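Local coordinates for AMP-dependent synthetase and ligase (Xenorhabdus doucetiae, PDB 6QSR), which probably acts as the ApeI subunit of the ApeI:P hot-dog dehydratase heterocomplex, serving the dehydration steps of aryl polyene pigment biosynthesis by a type II polyketide synthase, at residues W86-D98 and Q108-R119. Numbering follows the deposited sequence.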
ATOM      1  N   TRP A  86      -5.902 -17.346 -10.496  1.00 21.35           N
ATOM      2  CA  TRP A  86      -5.678 -18.117  -9.274  1.00 22.07           C
ATOM      3  C   TRP A  86      -5.185 -19.510  -9.652  1.00 23.57           C
ATOM      4  O   TRP A  86      -5.872 -20.237 -10.377  1.00 24.13           O
ATOM      5  CB  TRP A  86      -6.977 -18.179  -8.466  1.00 22.26           C
ATOM      6  CG  TRP A  86      -6.993 -19.152  -7.328  1.00 22.68           C
ATOM      7  CD1 TRP A  86      -7.917 -20.132  -7.107  1.00 23.10           C
ATOM      8  CD2 TRP A  86      -6.064 -19.221  -6.243  1.00 21.27           C
ATOM      9  NE1 TRP A  86      -7.620 -20.810  -5.948  1.00 22.21           N
ATOM     10  CE2 TRP A  86      -6.483 -20.276  -5.403  1.00 21.56           C
ATOM     11  CE3 TRP A  86      -4.906 -18.502  -5.905  1.00 21.00           C
ATOM     12  CZ2 TRP A  86      -5.797 -20.620  -4.236  1.00 20.39           C
ATOM     13  CZ3 TRP A  86      -4.219 -18.847  -4.748  1.00 21.22           C
ATOM     14  CH2 TRP A  86      -4.666 -19.906  -3.931  1.00 22.25           C
ATOM     15  N   ASP A  87      -3.988 -19.861  -9.178  1.00 23.81           N
ATOM     16  CA  ASP A  87      -3.405 -21.184  -9.388  1.00 23.51           C
ATOM     17  C   ASP A  87      -3.406 -21.886  -8.029  1.00 21.59           C
ATOM     18  O   ASP A  87      -2.529 -21.663  -7.193  1.00 18.96           O
ATOM     19  CB  ASP A  87      -1.994 -21.070  -9.974  1.00 24.44           C
ATOM     20  CG  ASP A  87      -1.463 -22.396 -10.499  1.00 28.33           C
ATOM     21  OD1 ASP A  87      -1.802 -23.447  -9.929  1.00 28.57           O
ATOM     22  OD2 ASP A  87      -0.696 -22.385 -11.488  1.00 32.15           O
ATOM     23  N   GLU A  88      -4.418 -22.719  -7.813  1.00 21.66           N
ATOM     24  CA  GLU A  88      -4.657 -23.330  -6.510  1.00 23.78           C
ATOM     25  C   GLU A  88      -3.521 -24.253  -6.081  1.00 23.59           C
ATOM     26  O   GLU A  88      -3.116 -24.239  -4.916  1.00 25.08           O
ATOM     27  CB  GLU A  88      -5.988 -24.092  -6.519  1.00 25.27           C
ATOM     28  CG  GLU A  88      -6.411 -24.607  -5.148  1.00 28.93           C
ATOM     29  CD  GLU A  88      -7.679 -25.447  -5.184  1.00 33.43           C
ATOM     30  OE1 GLU A  88      -8.087 -25.900  -6.274  1.00 33.96           O
ATOM     31  OE2 GLU A  88      -8.261 -25.670  -4.109  1.00 35.16           O
ATOM     32  N   LYS A  89      -3.010 -25.039  -7.022  1.00 24.09           N
ATOM     33  CA  LYS A  89      -1.907 -25.957  -6.755  1.00 24.27           C
ATOM     34  C   LYS A  89      -0.610 -25.231  -6.360  1.00 26.19           C
ATOM     35  O   LYS A  89       0.151 -25.742  -5.536  1.00 26.15           O
ATOM     36  CB  LYS A  89      -1.689 -26.902  -7.948  1.00 26.18           C
ATOM     37  CG  LYS A  89      -2.888 -27.826  -8.190  1.00 32.05           C
ATOM     38  CD  LYS A  89      -2.759 -28.696  -9.440  1.00 37.86           C
ATOM     39  CE  LYS A  89      -2.455 -30.155  -9.121  1.00 44.36           C
ATOM     40  NZ  LYS A  89      -3.500 -30.825  -8.285  1.00 40.86           N
ATOM     41  N   LYS A  90      -0.395 -24.030  -6.907  1.00 24.99           N
ATOM     42  CA  LYS A  90       0.773 -23.195  -6.568  1.00 23.98           C
ATOM     43  C   LYS A  90       0.535 -22.251  -5.365  1.00 21.87           C
ATOM     44  O   LYS A  90       1.469 -21.573  -4.923  1.00 23.01           O
ATOM     45  CB  LYS A  90       1.187 -22.352  -7.782  1.00 25.80           C
ATOM     46  CG  LYS A  90       1.903 -23.098  -8.893  1.00 31.17           C
ATOM     47  CD  LYS A  90       2.328 -22.116  -9.981  1.00 38.11           C
ATOM     48  CE  LYS A  90       3.355 -22.703 -10.935  1.00 42.82           C
ATOM     49  NZ  LYS A  90       2.828 -23.870 -11.691  1.00 46.19           N
ATOM     50  N   HIS A  91      -0.697 -22.209  -4.852  1.00 20.99           N
ATOM     51  CA  HIS A  91      -1.137 -21.234  -3.832  1.00 19.86           C
ATOM     52  C   HIS A  91      -0.985 -19.785  -4.327  1.00 19.63           C
ATOM     53  O   HIS A  91      -0.855 -18.865  -3.516  1.00 18.53           O
ATOM     54  CB  HIS A  91      -0.369 -21.407  -2.506  1.00 19.35           C
ATOM     55  CG  HIS A  91      -0.411 -22.792  -1.939  1.00 21.89           C
ATOM     56  ND1 HIS A  91      -0.890 -23.880  -2.638  1.00 24.13           N
ATOM     57  CD2 HIS A  91      -0.003 -23.272  -0.741  1.00 23.91           C
ATOM     58  CE1 HIS A  91      -0.789 -24.964  -1.892  1.00 24.90           C
ATOM     59  NE2 HIS A  91      -0.254 -24.625  -0.735  1.00 26.71           N
ATOM     60  N   LEU A  92      -1.053 -19.583  -5.648  1.00 21.86           N
ATOM     61  CA  LEU A  92      -0.535 -18.364  -6.277  1.00 20.92           C
ATOM     62  C   LEU A  92      -1.600 -17.592  -7.038  1.00 19.40           C
ATOM     63  O   LEU A  92      -2.239 -18.115  -7.956  1.00 19.20           O
ATOM     64  CB  LEU A  92       0.612 -18.721  -7.222  1.00 23.88           C
ATOM     65  CG  LEU A  92       1.416 -17.590  -7.863  1.00 29.45           C
ATOM     66  CD1 LEU A  92       2.238 -16.856  -6.818  1.00 28.65           C
ATOM     67  CD2 LEU A  92       2.310 -18.137  -8.969  1.00 33.75           C
ATOM     68  N   LEU A  93      -1.767 -16.337  -6.632  1.00 19.02           N
ATOM     69  CA  LEU A  93      -2.671 -15.390  -7.242  1.00 20.07           C
ATOM     70  C   LEU A  93      -1.805 -14.377  -7.987  1.00 21.39           C
ATOM     71  O   LEU A  93      -0.913 -13.754  -7.389  1.00 21.22           O
ATOM     72  CB  LEU A  93      -3.477 -14.701  -6.142  1.00 23.14           C
ATOM     73  CG  LEU A  93      -4.636 -13.778  -6.480  1.00 27.29           C
ATOM     74  CD1 LEU A  93      -5.787 -14.559  -7.108  1.00 31.94           C
ATOM     75  CD2 LEU A  93      -5.096 -13.059  -5.212  1.00 25.48           C
ATOM     76  N   THR A  94      -2.068 -14.219  -9.281  1.00 22.30           N
ATOM     77  CA  THR A  94      -1.340 -13.283 -10.124  1.00 22.11           C
ATOM     78  C   THR A  94      -2.321 -12.271 -10.659  1.00 20.76           C
ATOM     79  O   THR A  94      -3.478 -12.609 -10.924  1.00 19.01           O
ATOM     80  CB  THR A  94      -0.629 -14.008 -11.276  1.00 24.27           C
ATOM     81  OG1 THR A  94      -1.557 -14.863 -11.937  1.00 29.18           O
ATOM     82  CG2 THR A  94       0.487 -14.870 -10.737  1.00 25.23           C
ATOM     83  N   PHE A  95      -1.868 -11.027 -10.795  1.00 20.13           N
ATOM     84  CA  PHE A  95      -2.736  -9.935 -11.255  1.00 18.79           C
ATOM     85  C   PHE A  95      -2.002  -8.911 -12.100  1.00 18.94           C
ATOM     86  O   PHE A  95      -0.783  -8.764 -12.023  1.00 19.23           O
ATOM     87  CB  PHE A  95      -3.436  -9.215 -10.087  1.00 19.17           C
ATOM     88  CG  PHE A  95      -2.521  -8.367  -9.246  1.00 19.71           C
ATOM     89  CD1 PHE A  95      -1.833  -8.920  -8.170  1.00 19.97           C
ATOM     90  CD2 PHE A  95      -2.343  -7.017  -9.520  1.00 20.75           C
ATOM     91  CE1 PHE A  95      -0.986  -8.146  -7.388  1.00 20.17           C
ATOM     92  CE2 PHE A  95      -1.488  -6.237  -8.738  1.00 20.06           C
ATOM     93  CZ  PHE A  95      -0.812  -6.803  -7.673  1.00 20.10           C
ATOM     94  N   ARG A  96      -2.786  -8.173 -12.872  1.00 20.43           N
ATOM     95  CA  ARG A  96      -2.261  -7.121 -13.707  1.00 21.34           C
ATOM     96  C   ARG A  96      -3.376  -6.093 -13.845  1.00 19.10           C
ATOM     97  O   ARG A  96      -4.532  -6.467 -14.039  1.00 18.61           O
ATOM     98  CB  ARG A  96      -1.833  -7.718 -15.053  1.00 26.48           C
ATOM     99  CG  ARG A  96      -1.364  -6.729 -16.104  1.00 33.53           C
ATOM    100  CD  ARG A  96      -1.039  -7.444 -17.410  1.00 41.00           C
ATOM    101  NE  ARG A  96      -0.633  -6.498 -18.453  1.00 52.50           N
ATOM    102  CZ  ARG A  96      -0.562  -6.762 -19.762  1.00 62.22           C
ATOM    103  NH1 ARG A  96      -0.872  -7.967 -20.248  1.00 68.27           N
ATOM    104  NH2 ARG A  96      -0.175  -5.803 -20.602  1.00 62.40           N
ATOM    105  N   TYR A  97      -3.042  -4.821 -13.651  1.00 19.81           N
ATOM    106  CA  TYR A  97      -3.956  -3.718 -13.939  1.00 20.26           C
ATOM    107  C   TYR A  97      -3.466  -3.045 -15.204  1.00 20.83           C
ATOM    108  O   TYR A  97      -2.313  -2.623 -15.264  1.00 19.02           O
ATOM    109  CB  TYR A  97      -3.953  -2.686 -12.812  1.00 21.57           C
ATOM    110  CG  TYR A  97      -4.755  -3.031 -11.574  1.00 21.73           C
ATOM    111  CD1 TYR A  97      -4.175  -3.727 -10.500  1.00 21.05           C
ATOM    112  CD2 TYR A  97      -6.079  -2.609 -11.446  1.00 22.62           C
ATOM    113  CE1 TYR A  97      -4.904  -4.008  -9.352  1.00 20.53           C
ATOM    114  CE2 TYR A  97      -6.818  -2.888 -10.303  1.00 21.68           C
ATOM    115  CZ  TYR A  97      -6.230  -3.581  -9.258  1.00 21.39           C
ATOM    116  OH  TYR A  97      -6.985  -3.843  -8.140  1.00 20.62           O
ATOM    117  N   ASP A  98      -4.339  -2.927 -16.201  1.00 24.84           N
ATOM    118  CA  ASP A  98      -4.018  -2.222 -17.435  1.00 28.64           C
ATOM    119  C   ASP A  98      -4.902  -0.994 -17.527  1.00 31.07           C
ATOM    120  O   ASP A  98      -6.077  -1.038 -17.155  1.00 25.49           O
ATOM    121  CB  ASP A  98      -4.252  -3.107 -18.666  1.00 32.71           C
ATOM    122  CG  ASP A  98      -3.228  -4.227 -18.807  1.00 35.94           C
ATOM    123  OD1 ASP A  98      -2.081  -4.098 -18.327  1.00 37.72           O
ATOM    124  OD2 ASP A  98      -3.573  -5.253 -19.431  1.00 40.45           O
ATOM    125  N   GLN A 108       0.164   1.754 -20.483  1.00 48.29           N
ATOM    126  CA  GLN A 108      -0.661   0.567 -20.683  1.00 49.12           C
ATOM    127  C   GLN A 108      -0.777  -0.233 -19.374  1.00 42.21           C
ATOM    128  O   GLN A 108      -1.786  -0.097 -18.690  1.00 40.66           O
ATOM    129  CB  GLN A 108      -0.128  -0.267 -21.862  1.00 57.84           C
ATOM    130  CG  GLN A 108      -0.779  -1.634 -22.085  1.00 63.66           C
ATOM    131  CD  GLN A 108      -2.293  -1.594 -22.264  1.00 69.36           C
ATOM    132  OE1 GLN A 108      -2.979  -2.573 -21.961  1.00 79.40           O
ATOM    133  NE2 GLN A 108      -2.819  -0.477 -22.763  1.00 68.06           N
ATOM    134  N   THR A 109       0.229  -1.038 -19.015  1.00 37.62           N
ATOM    135  CA  THR A 109       0.207  -1.764 -17.731  1.00 33.91           C
ATOM    136  C   THR A 109       0.535  -0.794 -16.601  1.00 27.98           C
ATOM    137  O   THR A 109       1.556  -0.112 -16.641  1.00 27.69           O
ATOM    138  CB  THR A 109       1.189  -2.952 -17.686  1.00 34.69           C
ATOM    139  OG1 THR A 109       0.887  -3.866 -18.739  1.00 40.29           O
ATOM    140  CG2 THR A 109       1.086  -3.704 -16.346  1.00 31.03           C
ATOM    141  N   ALA A 110      -0.356  -0.721 -15.619  1.00 23.88           N
ATOM    142  CA  ALA A 110      -0.199   0.165 -14.484  1.00 24.25           C
ATOM    143  C   ALA A 110       0.498  -0.579 -13.358  1.00 23.64           C
ATOM    144  O   ALA A 110       1.414  -0.051 -12.731  1.00 24.23           O
ATOM    145  CB  ALA A 110      -1.550   0.690 -14.027  1.00 23.96           C
ATOM    146  N   SER A 111       0.061  -1.804 -13.093  1.00 21.76           N
ATOM    147  CA  SER A 111       0.695  -2.605 -12.048  1.00 21.34           C
ATOM    148  C   SER A 111       0.545  -4.096 -12.293  1.00 20.86           C
ATOM    149  O   SER A 111      -0.299  -4.537 -13.062  1.00 21.24           O
ATOM    150  CB  SER A 111       0.126  -2.225 -10.679  1.00 23.31           C
ATOM    151  OG  SER A 111      -1.232  -2.595 -10.575  1.00 25.90           O
ATOM    152  N   GLN A 112       1.381  -4.875 -11.623  1.00 22.38           N
ATOM    153  CA  GLN A 112       1.338  -6.320 -11.760  1.00 22.68           C
ATOM    154  C   GLN A 112       1.961  -6.951 -10.535  1.00 20.94           C
ATOM    155  O   GLN A 112       2.875  -6.378  -9.936  1.00 21.26           O
ATOM    156  CB  GLN A 112       2.066  -6.765 -13.034  1.00 26.74           C
ATOM    157  CG  GLN A 112       3.511  -6.293 -13.124  1.00 34.81           C
ATOM    158  CD  GLN A 112       4.111  -6.391 -14.520  1.00 41.45           C
ATOM    159  OE1 GLN A 112       3.405  -6.550 -15.517  1.00 44.46           O
ATOM    160  NE2 GLN A 112       5.428  -6.281 -14.592  1.00 45.06           N
ATOM    161  N   GLY A 113       1.457  -8.108 -10.133  1.00 20.36           N
ATOM    162  CA  GLY A 113       2.060  -8.783  -8.991  1.00 19.80           C
ATOM    163  C   GLY A 113       1.677 -10.218  -8.761  1.00 19.66           C
ATOM    164  O   GLY A 113       0.843 -10.775  -9.481  1.00 18.32           O
ATOM    165  N   LYS A 114       2.321 -10.796  -7.743  1.00 20.45           N
ATOM    166  CA  LYS A 114       2.157 -12.195  -7.344  1.00 21.15           C
ATOM    167  C   LYS A 114       1.937 -12.264  -5.837  1.00 19.87           C
ATOM    168  O   LYS A 114       2.800 -11.827  -5.060  1.00 17.66           O
ATOM    169  CB  LYS A 114       3.412 -12.997  -7.692  1.00 25.02           C
ATOM    170  CG  LYS A 114       3.729 -13.071  -9.177  1.00 29.90           C
ATOM    171  CD  LYS A 114       5.155 -13.526  -9.433  1.00 36.74           C
ATOM    172  CE  LYS A 114       5.373 -14.977  -9.044  1.00 43.51           C
ATOM    173  NZ  LYS A 114       6.751 -15.418  -9.406  1.00 51.64           N
ATOM    174  N   ILE A 115       0.787 -12.813  -5.439  1.00 19.22           N
ATOM    175  CA  ILE A 115       0.374 -12.920  -4.036  1.00 18.35           C
ATOM    176  C   ILE A 115       0.262 -14.405  -3.677  1.00 19.03           C
ATOM    177  O   ILE A 115      -0.245 -15.185  -4.473  1.00 19.88           O
ATOM    178  CB  ILE A 115      -0.979 -12.194  -3.835  1.00 18.16           C
ATOM    179  CG1 ILE A 115      -0.779 -10.676  -3.963  1.00 19.14           C
ATOM    180  CG2 ILE A 115      -1.630 -12.527  -2.484  1.00 17.49           C
ATOM    181  CD1 ILE A 115      -2.046  -9.878  -4.242  1.00 19.41           C
ATOM    182  N   LYS A 116       0.749 -14.804  -2.506  1.00 20.12           N
ATOM    183  CA  LYS A 116       0.487 -16.155  -2.010  1.00 20.40           C
ATOM    184  C   LYS A 116      -0.680 -16.137  -1.029  1.00 17.78           C
ATOM    185  O   LYS A 116      -0.797 -15.228  -0.190  1.00 16.76           O
ATOM    186  CB  LYS A 116       1.726 -16.787  -1.378  1.00 23.74           C
ATOM    187  CG  LYS A 116       2.876 -16.961  -2.353  1.00 28.10           C
ATOM    188  CD  LYS A 116       2.699 -18.153  -3.284  1.00 33.82           C
ATOM    189  CE  LYS A 116       3.304 -19.438  -2.739  1.00 40.77           C
ATOM    190  NZ  LYS A 116       3.918 -20.229  -3.841  1.00 43.99           N
ATOM    191  N   LEU A 117      -1.563 -17.120  -1.167  1.00 17.40           N
ATOM    192  CA  LEU A 117      -2.665 -17.315  -0.221  1.00 17.95           C
ATOM    193  C   LEU A 117      -2.412 -18.590   0.575  1.00 19.92           C
ATOM    194  O   LEU A 117      -1.618 -19.431   0.155  1.00 20.14           O
ATOM    195  CB  LEU A 117      -4.003 -17.402  -0.942  1.00 18.05           C
ATOM    196  CG  LEU A 117      -4.353 -16.231  -1.865  1.00 16.90           C
ATOM    197  CD1 LEU A 117      -5.700 -16.451  -2.530  1.00 17.94           C
ATOM    198  CD2 LEU A 117      -4.347 -14.928  -1.085  1.00 15.81           C
ATOM    199  N   CYS A 118      -3.076 -18.692   1.726  1.00 21.77           N
ATOM    200  CA  CYS A 118      -3.018 -19.873   2.595  1.00 26.13           C
ATOM    201  C   CYS A 118      -4.440 -20.181   3.068  1.00 29.02           C
ATOM    202  O   CYS A 118      -5.317 -19.314   3.042  1.00 26.49           O
ATOM    203  CB  CYS A 118      -2.085 -19.636   3.792  1.00 29.30           C
ATOM    204  SG  CYS A 118      -2.585 -18.279   4.881  1.00 40.53           S
ATOM    205  N   ARG A 119      -4.673 -21.413   3.494  1.00 34.17           N
ATOM    206  CA  ARG A 119      -6.023 -21.863   3.814  1.00 40.87           C
ATOM    207  C   ARG A 119      -6.109 -22.282   5.275  1.00 49.21           C
ATOM    208  O   ARG A 119      -5.371 -23.160   5.719  1.00 53.28           O
ATOM    209  CB  ARG A 119      -6.392 -23.009   2.885  1.00 46.44           C
ATOM    210  CG  ARG A 119      -7.849 -23.445   2.940  1.00 53.25           C
ATOM    211  CD  ARG A 119      -8.126 -24.593   1.979  1.00 60.10           C
ATOM    212  NE  ARG A 119      -7.097 -25.636   2.034  1.00 61.39           N
ATOM    213  CZ  ARG A 119      -7.082 -26.740   1.291  1.00 53.01           C
ATOM    214  NH1 ARG A 119      -8.067 -27.011   0.432  1.00 40.04           N
ATOM    215  NH2 ARG A 119      -6.070 -27.597   1.431  1.00 47.22           N
ATOM    216  OXT ARG A 119      -6.915 -21.745   6.043  1.00 54.31           O
TER
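Strands 92-98 and 109-118 form an antiparallel hairpin in the hot-dog sheet, which curls round helix 41-56. Leu93 with Ile115, and Phe95 with Gly113, are hydrogen-bonded pairs, each joined by two backbone bonds. Then the register slips by one at a classic beta bulge, where Ala110 and Ser111 both face Tyr97: Tyr97 O takes a bond from Ala110 N at 2.8 Å and a weak one from Ser111 N at 3.3 Å. On the helix-facing side, Phe95 lays its ring flat over the Gly113 backbone, with Gly113 N 3.5 Å above the ring centre; CG lies between the backbone N and the carbonyl carbon (chi1 71°), swinging the ring across the partner strand. Gly113 CA makes a CH-pi contact over the same face, while Ile115 CD1 packs 3.7 Å from Phe95 CE1. Farther along, Leu117 CD1 sits over one face of the Trp86 six-membered ring, 3.6 Å from CZ3, a CH-pi contact. Helix residues Val48 and Met49 touch Phe95 and Leu117; Tyr97 OH bonds Gln44 O, and Ser111 OG bonds Gln44 OE1.

The other face carries mixed side chains, Leu92 CD1 packing on Lys116 CD, and its polar contacts gather mainly near the bulge. Arg96, extended from CG to NE, brings NH2 to Thr109 OG1 (2.9 Å) in the guanidinium plane, and NE forms a salt bridge with Asp98 OD1. The same hydroxyl donates to Asp98 OD1 at 3.0 Å, on the syn side but tilted out of the carboxylate plane, while Asp98 OD2 lies above the guanidinium. At the opposite end, Lys116 folds back so that NZ bonds Lys90 O, nearly in line with the carbonyl. The Thr109 hydroxyl, accepting from Arg96 and donating to Asp98, thus joins its strand to an already bridged arginine-aspartate pair, whose opposite charges probably strengthen this polar network, whereas aromatic and aliphatic packing joins the strands on the helix side.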